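Phosphodiesterase (PDB 4G75) acts as a colicin M-like bacteriocin, a magnesium-binding phosphodiesterase that probably kills competing bacteria by cleaving peptidoglycan precursors. Local coordinates at residues L166-F178 / F194-A207. Sequence-based numbering, arbitrary orientation.
Sequences LNIKPNVKAMPQF and FNVPYATAKDSWVA. With EDO (1,2-ethanediol), chain G; EDO (1,2-ethanediol), chain K.
With CG swung opposite the backbone N (chi1 -163°), Y198 sends its phenol from strand 188-199 across to P170, while D203 holds CG beside its own backbone N (chi1 -68°), which sets OD2 between the phenol and K169 N. D203 OD2 accepts two bonds: K169 N donates at 2.7 Å, nearly straight at 174° but from above the carboxylate plane, and Y198 OH donates at 2.6 Å on the syn side, from the opposite face. Aspartate suits this place because one carboxylate oxygen can serve both donors. P170, an apolar ring suited to an aromatic neighbour, crosses Y198 at about a right angle, CG over one face and CB 3.8 Å from Y198 CE1; an ethanediol, probably from the crystallisation liquor, covers the other. In this colicin M-family domain the loop thus packs along strand 188-199, which pairs antiparallel with strand 213-224; I168 CG2 rests 3.9 Å from T200 CB, and T200 lies beside magnesium-binding V211. S204, N-cap of helix 205-208, has a hydroxyl able to donate to L166 O (2.8 Å) and accept from A207 N (3.1 Å). Beyond, selenomethionine M175 makes a Met-aromatic contact, SE at the edge of F194, 4.2 Å from CE1; Q177 CB lies 3.6 Å from F194 CE1.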
ATOM      1  N   LEU A 166       0.049   6.007  -8.059  1.00  8.17           N
ATOM      2  CA  LEU A 166       0.557   6.707  -6.880  1.00  4.51           C
ATOM      3  C   LEU A 166      -0.371   7.846  -6.480  1.00  8.21           C
ATOM      4  O   LEU A 166      -0.407   8.249  -5.319  1.00 11.86           O
ATOM      5  CB  LEU A 166       1.962   7.274  -7.135  1.00  6.39           C
ATOM      6  CG  LEU A 166       3.108   6.305  -7.414  1.00  8.71           C
ATOM      7  CD1 LEU A 166       4.341   7.095  -7.821  1.00 10.45           C
ATOM      8  CD2 LEU A 166       3.417   5.412  -6.201  1.00 10.04           C
ATOM      9  N   ASN A 167      -1.110   8.371  -7.453  1.00  7.21           N
ATOM     10  CA  ASN A 167      -1.932   9.557  -7.240  1.00 10.91           C
ATOM     11  C   ASN A 167      -1.100  10.774  -6.831  1.00 14.44           C
ATOM     12  O   ASN A 167      -1.505  11.560  -5.972  1.00 12.14           O
ATOM     13  CB  ASN A 167      -3.022   9.291  -6.200  1.00 12.00           C
ATOM     14  CG  ASN A 167      -4.220  10.199  -6.375  1.00 18.57           C
ATOM     15  OD1 ASN A 167      -4.499  10.658  -7.480  1.00 17.65           O
ATOM     16  ND2 ASN A 167      -4.940  10.455  -5.287  1.00 20.53           N
ATOM     17  N   ILE A 168       0.071  10.925  -7.439  1.00  8.77           N
ATOM     18  CA  ILE A 168       0.877  12.110  -7.191  1.00  8.57           C
ATOM     19  C   ILE A 168       0.597  13.177  -8.251  1.00 12.88           C
ATOM     20  O   ILE A 168       0.099  12.872  -9.332  1.00 12.05           O
ATOM     21  CB  ILE A 168       2.385  11.799  -7.086  1.00 11.04           C
ATOM     22  CG1 ILE A 168       2.902  11.137  -8.368  1.00  6.50           C
ATOM     23  CG2 ILE A 168       2.662  10.928  -5.857  1.00 12.00           C
ATOM     24  CD1 ILE A 168       4.434  11.041  -8.416  1.00 11.01           C
ATOM     25  N   LYS A 169       0.906  14.423  -7.914  1.00 11.21           N
ATOM     26  CA  LYS A 169       0.639  15.564  -8.782  1.00 16.36           C
ATOM     27  C   LYS A 169       1.843  16.496  -8.804  1.00 11.22           C
ATOM     28  O   LYS A 169       1.756  17.641  -8.351  1.00 11.78           O
ATOM     29  CB  LYS A 169      -0.574  16.338  -8.259  1.00 16.69           C
ATOM     30  CG  LYS A 169      -1.842  15.515  -8.090  1.00 21.19           C
ATOM     31  CD  LYS A 169      -2.521  15.277  -9.429  1.00 28.74           C
ATOM     32  CE  LYS A 169      -3.959  14.796  -9.256  1.00 58.93           C
ATOM     33  NZ  LYS A 169      -4.049  13.439  -8.643  1.00 28.16           N
ATOM     34  N   PRO A 170       2.978  16.017  -9.329  1.00 14.57           N
ATOM     35  CA  PRO A 170       4.189  16.839  -9.261  1.00 10.45           C
ATOM     36  C   PRO A 170       4.029  18.136 -10.043  1.00 13.04           C
ATOM     37  O   PRO A 170       3.455  18.154 -11.135  1.00 18.55           O
ATOM     38  CB  PRO A 170       5.263  15.951  -9.906  1.00 14.01           C
ATOM     39  CG  PRO A 170       4.679  14.567  -9.908  1.00 16.34           C
ATOM     40  CD  PRO A 170       3.206  14.753 -10.045  1.00 19.86           C
ATOM     41  N   ASN A 171       4.526  19.219  -9.458  1.00 11.70           N
ATOM     42  CA  ASN A 171       4.480  20.533 -10.080  1.00 16.04           C
ATOM     43  C   ASN A 171       5.874  20.859 -10.600  1.00 12.75           C
ATOM     44  O   ASN A 171       6.733  21.327  -9.855  1.00 11.69           O
ATOM     45  CB  ASN A 171       4.030  21.565  -9.048  1.00 10.53           C
ATOM     46  CG  ASN A 171       3.777  22.930  -9.651  1.00 12.95           C
ATOM     47  OD1 ASN A 171       4.243  23.233 -10.744  1.00 12.65           O
ATOM     48  ND2 ASN A 171       3.035  23.767  -8.926  1.00 11.75           N
ATOM     49  N   VAL A 172       6.111  20.575 -11.874  1.00 10.65           N
ATOM     50  CA  VAL A 172       7.446  20.720 -12.446  1.00 12.87           C
ATOM     51  C   VAL A 172       7.939  22.165 -12.384  1.00  6.61           C
ATOM     52  O   VAL A 172       9.103  22.429 -12.066  1.00 12.32           O
ATOM     53  CB  VAL A 172       7.489  20.208 -13.897  1.00 15.21           C
ATOM     54  CG1 VAL A 172       8.881  20.377 -14.479  1.00 17.03           C
ATOM     55  CG2 VAL A 172       7.060  18.745 -13.952  1.00 20.66           C
ATOM     56  N   LYS A 173       7.044  23.101 -12.672  1.00 12.64           N
ATOM     57  CA  LYS A 173       7.407  24.515 -12.630  1.00  7.96           C
ATOM     58  C   LYS A 173       7.915  24.965 -11.266  1.00  7.99           C
ATOM     59  O   LYS A 173       8.663  25.936 -11.169  1.00 12.26           O
ATOM     60  CB  LYS A 173       6.233  25.396 -13.072  1.00 10.34           C
ATOM     61  CG  LYS A 173       5.941  25.298 -14.560  1.00 16.55           C
ATOM     62  CD  LYS A 173       4.989  26.390 -15.015  1.00 23.33           C
ATOM     63  CE  LYS A 173       3.591  26.143 -14.493  1.00 20.39           C
ATOM     64  NZ  LYS A 173       2.991  24.899 -15.055  1.00 27.18           N
ATOM     65  N   ALA A 174       7.515  24.259 -10.212  1.00 10.87           N
ATOM     66  CA  ALA A 174       7.893  24.648  -8.857  1.00 10.07           C
ATOM     67  C   ALA A 174       9.170  23.957  -8.369  1.00  7.14           C
ATOM     68  O   ALA A 174       9.690  24.283  -7.302  1.00 16.75           O
ATOM     69  CB  ALA A 174       6.738  24.374  -7.895  1.00 14.40           C
HETATM   70  N   MSE A 175       9.669  23.002  -9.147  1.00 15.92           N
HETATM   71  CA  MSE A 175      10.892  22.298  -8.777  1.00 10.25           C
HETATM   72  C   MSE A 175      12.095  23.204  -8.974  1.00 13.55           C
HETATM   73  O   MSE A 175      12.312  23.716 -10.065  1.00 11.95           O
HETATM   74  CB  MSE A 175      11.068  21.041  -9.630  1.00 12.49           C
HETATM   75  CG  MSE A 175      10.000  20.002  -9.426  1.00 12.89           C
HETATM   76 SE   MSE A 175      10.263  18.519 -10.667  1.00 23.28          SE
HETATM   77  CE  MSE A 175       8.742  17.428 -10.132  1.00 12.11           C
ATOM     78  N   PRO A 176      12.889  23.404  -7.917  1.00 10.14           N
ATOM     79  CA  PRO A 176      14.106  24.208  -8.058  1.00 11.46           C
ATOM     80  C   PRO A 176      15.031  23.704  -9.167  1.00 13.28           C
ATOM     81  O   PRO A 176      15.666  24.520  -9.832  1.00 13.77           O
ATOM     82  CB  PRO A 176      14.769  24.058  -6.689  1.00 19.82           C
ATOM     83  CG  PRO A 176      13.604  23.924  -5.761  1.00 12.76           C
ATOM     84  CD  PRO A 176      12.601  23.085  -6.509  1.00 12.74           C
ATOM     85  N   GLN A 177      15.100  22.392  -9.380  1.00 13.18           N
ATOM     86  CA  GLN A 177      15.969  21.877 -10.436  1.00 17.40           C
ATOM     87  C   GLN A 177      15.459  22.319 -11.798  1.00 10.50           C
ATOM     88  O   GLN A 177      16.238  22.701 -12.671  1.00 15.65           O
ATOM     89  CB  GLN A 177      16.072  20.356 -10.383  1.00 19.64           C
ATOM     90  CG  GLN A 177      16.809  19.841  -9.167  1.00 33.49           C
ATOM     91  CD  GLN A 177      16.981  18.340  -9.198  1.00 26.91           C
ATOM     92  OE1 GLN A 177      16.288  17.612  -8.491  1.00 68.33           O
ATOM     93  NE2 GLN A 177      17.902  17.866 -10.033  1.00 27.39           N
ATOM     94  N   PHE A 178      14.145  22.283 -11.972  1.00 14.26           N
ATOM     95  CA  PHE A 178      13.576  22.752 -13.227  1.00  8.25           C
ATOM     96  C   PHE A 178      13.764  24.254 -13.406  1.00 13.37           C
ATOM     97  O   PHE A 178      14.147  24.708 -14.480  1.00 13.76           O
ATOM     98  CB  PHE A 178      12.103  22.384 -13.367  1.00 11.96           C
ATOM     99  CG  PHE A 178      11.519  22.813 -14.676  1.00  6.40           C
ATOM    100  CD1 PHE A 178      11.718  22.050 -15.813  1.00 13.12           C
ATOM    101  CD2 PHE A 178      10.811  23.999 -14.783  1.00 14.71           C
ATOM    102  CE1 PHE A 178      11.208  22.448 -17.034  1.00 16.15           C
ATOM    103  CE2 PHE A 178      10.298  24.406 -16.001  1.00 22.42           C
ATOM    104  CZ  PHE A 178      10.496  23.625 -17.130  1.00 17.48           C
ATOM    105  N   PHE A 194      16.858  15.203 -15.465  1.00 13.60           N
ATOM    106  CA  PHE A 194      17.336  15.322 -14.094  1.00  8.96           C
ATOM    107  C   PHE A 194      16.542  14.471 -13.096  1.00  6.87           C
ATOM    108  O   PHE A 194      15.433  14.027 -13.385  1.00  9.84           O
ATOM    109  CB  PHE A 194      17.402  16.794 -13.653  1.00  8.62           C
ATOM    110  CG  PHE A 194      16.067  17.500 -13.627  1.00 13.49           C
ATOM    111  CD1 PHE A 194      15.279  17.481 -12.489  1.00 15.16           C
ATOM    112  CD2 PHE A 194      15.628  18.223 -14.723  1.00 23.93           C
ATOM    113  CE1 PHE A 194      14.062  18.140 -12.456  1.00 17.23           C
ATOM    114  CE2 PHE A 194      14.410  18.888 -14.691  1.00 15.35           C
ATOM    115  CZ  PHE A 194      13.629  18.844 -13.556  1.00 14.19           C
ATOM    116  N   ASN A 195      17.140  14.235 -11.931  1.00 11.25           N
ATOM    117  CA  ASN A 195      16.520  13.433 -10.876  1.00  7.77           C
ATOM    118  C   ASN A 195      16.123  14.301  -9.701  1.00 17.40           C
ATOM    119  O   ASN A 195      16.844  15.228  -9.338  1.00 27.71           O
ATOM    120  CB  ASN A 195      17.490  12.340 -10.402  1.00  7.95           C
ATOM    121  CG  ASN A 195      17.981  11.477 -11.529  1.00 11.37           C
ATOM    122  OD1 ASN A 195      17.209  11.089 -12.401  1.00 10.39           O
ATOM    123  ND2 ASN A 195      19.284  11.182 -11.535  1.00 11.90           N
ATOM    124  N   VAL A 196      14.974  14.008  -9.106  1.00 11.41           N
ATOM    125  CA  VAL A 196      14.493  14.780  -7.963  0.54  8.73           C
ATOM    126  C   VAL A 196      13.761  13.884  -6.972  1.00 13.05           C
ATOM    127  O   VAL A 196      12.902  13.090  -7.358  1.00 14.81           O
ATOM    128  CB  VAL A 196      13.554  15.951  -8.382  0.54 21.24           C
ATOM    129  CG1 VAL A 196      13.731  16.297  -9.845  0.54 31.20           C
ATOM    130  CG2 VAL A 196      12.095  15.636  -8.069  0.54 16.88           C
ATOM    131  N   PRO A 197      14.108  14.002  -5.684  1.00 13.71           N
ATOM    132  CA  PRO A 197      13.375  13.271  -4.653  1.00  9.52           C
ATOM    133  C   PRO A 197      11.979  13.868  -4.510  1.00 10.67           C
ATOM    134  O   PRO A 197      11.792  15.079  -4.678  1.00 12.59           O
ATOM    135  CB  PRO A 197      14.194  13.520  -3.382  1.00 14.56           C
ATOM    136  CG  PRO A 197      15.537  14.008  -3.864  1.00 27.39           C
ATOM    137  CD  PRO A 197      15.262  14.732  -5.140  1.00 20.51           C
ATOM    138  N   TYR A 198      11.005  13.021  -4.204  1.00  7.87           N
ATOM    139  CA  TYR A 198       9.631  13.466  -4.136  1.00  8.73           C
ATOM    140  C   TYR A 198       8.929  12.771  -2.993  1.00 16.37           C
ATOM    141  O   TYR A 198       8.915  11.539  -2.922  1.00 11.21           O
ATOM    142  CB  TYR A 198       8.909  13.180  -5.454  1.00  9.06           C
ATOM    143  CG  TYR A 198       7.624  13.956  -5.616  1.00 11.11           C
ATOM    144  CD1 TYR A 198       7.625  15.231  -6.170  1.00 14.64           C
ATOM    145  CD2 TYR A 198       6.413  13.416  -5.213  1.00  7.23           C
ATOM    146  CE1 TYR A 198       6.444  15.952  -6.322  1.00 13.29           C
ATOM    147  CE2 TYR A 198       5.230  14.128  -5.348  1.00  7.35           C
ATOM    148  CZ  TYR A 198       5.253  15.395  -5.900  1.00 12.49           C
ATOM    149  OH  TYR A 198       4.077  16.096  -6.043  1.00 13.59           O
ATOM    150  N   ALA A 199       8.364  13.566  -2.094  1.00  8.93           N
ATOM    151  CA  ALA A 199       7.647  13.027  -0.942  1.00 13.32           C
ATOM    152  C   ALA A 199       6.227  12.731  -1.372  1.00 13.93           C
ATOM    153  O   ALA A 199       5.407  13.643  -1.477  1.00 12.27           O
ATOM    154  CB  ALA A 199       7.657  14.032   0.202  1.00 17.43           C
ATOM    155  N   THR A 200       5.929  11.465  -1.639  1.00 11.13           N
ATOM    156  CA  THR A 200       4.613  11.130  -2.177  1.00  8.55           C
ATOM    157  C   THR A 200       3.484  11.426  -1.184  1.00  7.31           C
ATOM    158  O   THR A 200       2.348  11.656  -1.589  1.00 13.71           O
ATOM    159  CB  THR A 200       4.536   9.670  -2.673  1.00 13.73           C
ATOM    160  OG1 THR A 200       4.687   8.769  -1.570  1.00  7.09           O
ATOM    161  CG2 THR A 200       5.629   9.398  -3.700  1.00  7.80           C
ATOM    162  N   ALA A 201       3.799  11.436   0.108  1.00  7.86           N
ATOM    163  CA  ALA A 201       2.781  11.705   1.132  1.00  8.06           C
ATOM    164  C   ALA A 201       2.176  13.099   1.001  1.00 18.25           C
ATOM    165  O   ALA A 201       1.076  13.352   1.498  1.00 18.98           O
ATOM    166  CB  ALA A 201       3.348  11.495   2.532  1.00 10.57           C
ATOM    167  N   LYS A 202       2.884  14.007   0.335  1.00 16.46           N
ATOM    168  CA  LYS A 202       2.326  15.336   0.088  1.00 23.37           C
ATOM    169  C   LYS A 202       1.035  15.238  -0.722  1.00 17.75           C
ATOM    170  O   LYS A 202       0.141  16.075  -0.589  1.00 18.01           O
ATOM    171  CB  LYS A 202       3.325  16.233  -0.651  1.00 24.09           C
ATOM    172  CG  LYS A 202       4.036  17.255   0.228  1.00 58.69           C
ATOM    173  CD  LYS A 202       5.463  16.843   0.561  1.00 51.22           C
ATOM    174  CE  LYS A 202       6.227  17.996   1.202  1.00 46.14           C
ATOM    175  NZ  LYS A 202       7.707  17.832   1.097  1.00 57.57           N
ATOM    176  N   ASP A 203       0.943  14.201  -1.551  1.00 14.07           N
ATOM    177  CA  ASP A 203      -0.141  14.075  -2.515  1.00  9.22           C
ATOM    178  C   ASP A 203      -1.099  12.936  -2.215  1.00  9.58           C
ATOM    179  O   ASP A 203      -2.271  13.002  -2.560  1.00 12.81           O
ATOM    180  CB  ASP A 203       0.423  13.837  -3.921  1.00 11.11           C
ATOM    181  CG  ASP A 203       1.162  15.034  -4.470  1.00 27.99           C
ATOM    182  OD1 ASP A 203       0.986  16.137  -3.925  1.00 15.58           O
ATOM    183  OD2 ASP A 203       1.916  14.865  -5.452  1.00 14.35           O
ATOM    184  N   SER A 204      -0.579  11.879  -1.603  1.00  9.19           N
ATOM    185  CA  SER A 204      -1.295  10.608  -1.553  1.00 13.58           C
ATOM    186  C   SER A 204      -0.963   9.858  -0.271  1.00 12.01           C
ATOM    187  O   SER A 204       0.182   9.472  -0.074  1.00 11.79           O
ATOM    188  CB  SER A 204      -0.880   9.761  -2.764  1.00  8.94           C
ATOM    189  OG  SER A 204      -1.341   8.421  -2.656  1.00 12.66           O
ATOM    190  N   TRP A 205      -1.947   9.652   0.606  1.00  9.84           N
ATOM    191  CA  TRP A 205      -1.657   8.935   1.846  1.00  9.66           C
ATOM    192  C   TRP A 205      -1.220   7.505   1.548  1.00 10.67           C
ATOM    193  O   TRP A 205      -0.308   6.992   2.189  1.00  8.58           O
ATOM    194  CB  TRP A 205      -2.828   8.979   2.849  1.00 12.21           C
ATOM    195  CG  TRP A 205      -3.907   7.939   2.645  1.00 13.37           C
ATOM    196  CD1 TRP A 205      -5.088   8.100   1.983  1.00 13.62           C
ATOM    197  CD2 TRP A 205      -3.906   6.593   3.140  1.00 12.80           C
ATOM    198  NE1 TRP A 205      -5.819   6.935   2.022  1.00 13.51           N
ATOM    199  CE2 TRP A 205      -5.113   5.995   2.726  1.00 14.79           C
ATOM    200  CE3 TRP A 205      -2.998   5.835   3.882  1.00 10.87           C
ATOM    201  CZ2 TRP A 205      -5.435   4.671   3.035  1.00 11.31           C
ATOM    202  CZ3 TRP A 205      -3.320   4.524   4.190  1.00  9.31           C
ATOM    203  CH2 TRP A 205      -4.526   3.954   3.767  1.00 13.14           C
ATOM    204  N   VAL A 206      -1.849   6.879   0.556  1.00  7.29           N
ATOM    205  CA  VAL A 206      -1.506   5.510   0.180  1.00  8.72           C
ATOM    206  C   VAL A 206      -0.052   5.387  -0.293  1.00  5.93           C
ATOM    207  O   VAL A 206       0.706   4.520   0.174  1.00  5.79           O
ATOM    208  CB  VAL A 206      -2.487   4.950  -0.895  1.00  5.55           C
ATOM    209  CG1 VAL A 206      -2.028   3.590  -1.404  1.00  5.30           C
ATOM    210  CG2 VAL A 206      -3.908   4.861  -0.334  1.00 11.29           C
ATOM    211  N   ALA A 207       0.356   6.253  -1.210  1.00  6.65           N
ATOM    212  CA  ALA A 207       1.736   6.202  -1.679  1.00  7.07           C
ATOM    213  C   ALA A 207       2.681   6.522  -0.528  1.00  7.81           C
ATOM    214  O   ALA A 207       3.709   5.871  -0.364  1.00  8.19           O
ATOM    215  CB  ALA A 207       1.959   7.166  -2.844  1.00  6.92           C
TER
HETATM  216  C1  EDO G 306       8.184  16.859  -1.975  1.00 35.94           C
HETATM  217  O1  EDO G 306       9.335  16.010  -2.024  1.00 43.57           O
HETATM  218  C2  EDO G 306       7.120  16.329  -2.923  1.00 18.53           C
HETATM  219  O2  EDO G 306       6.257  17.409  -3.299  1.00 31.52           O
HETATM  220  C1  EDO K 310       6.994  19.760  -7.119  1.00 20.12           C
HETATM  221  O1  EDO K 310       5.701  19.227  -6.819  1.00 29.34           O
HETATM  222  C2  EDO K 310       7.641  20.296  -5.849  1.00 46.38           C
HETATM  223  O2  EDO K 310       8.141  19.198  -5.077  1.00 49.43           O
HETATM  224  O   HOH W   1      -4.410   7.879  -3.316  1.00 18.85           O
HETATM  225  O   HOH W   2      -3.560  13.491  -5.522  1.00 25.14           O
HETATM  226  O   HOH W   3       1.763  18.278  -5.416  1.00 25.60           O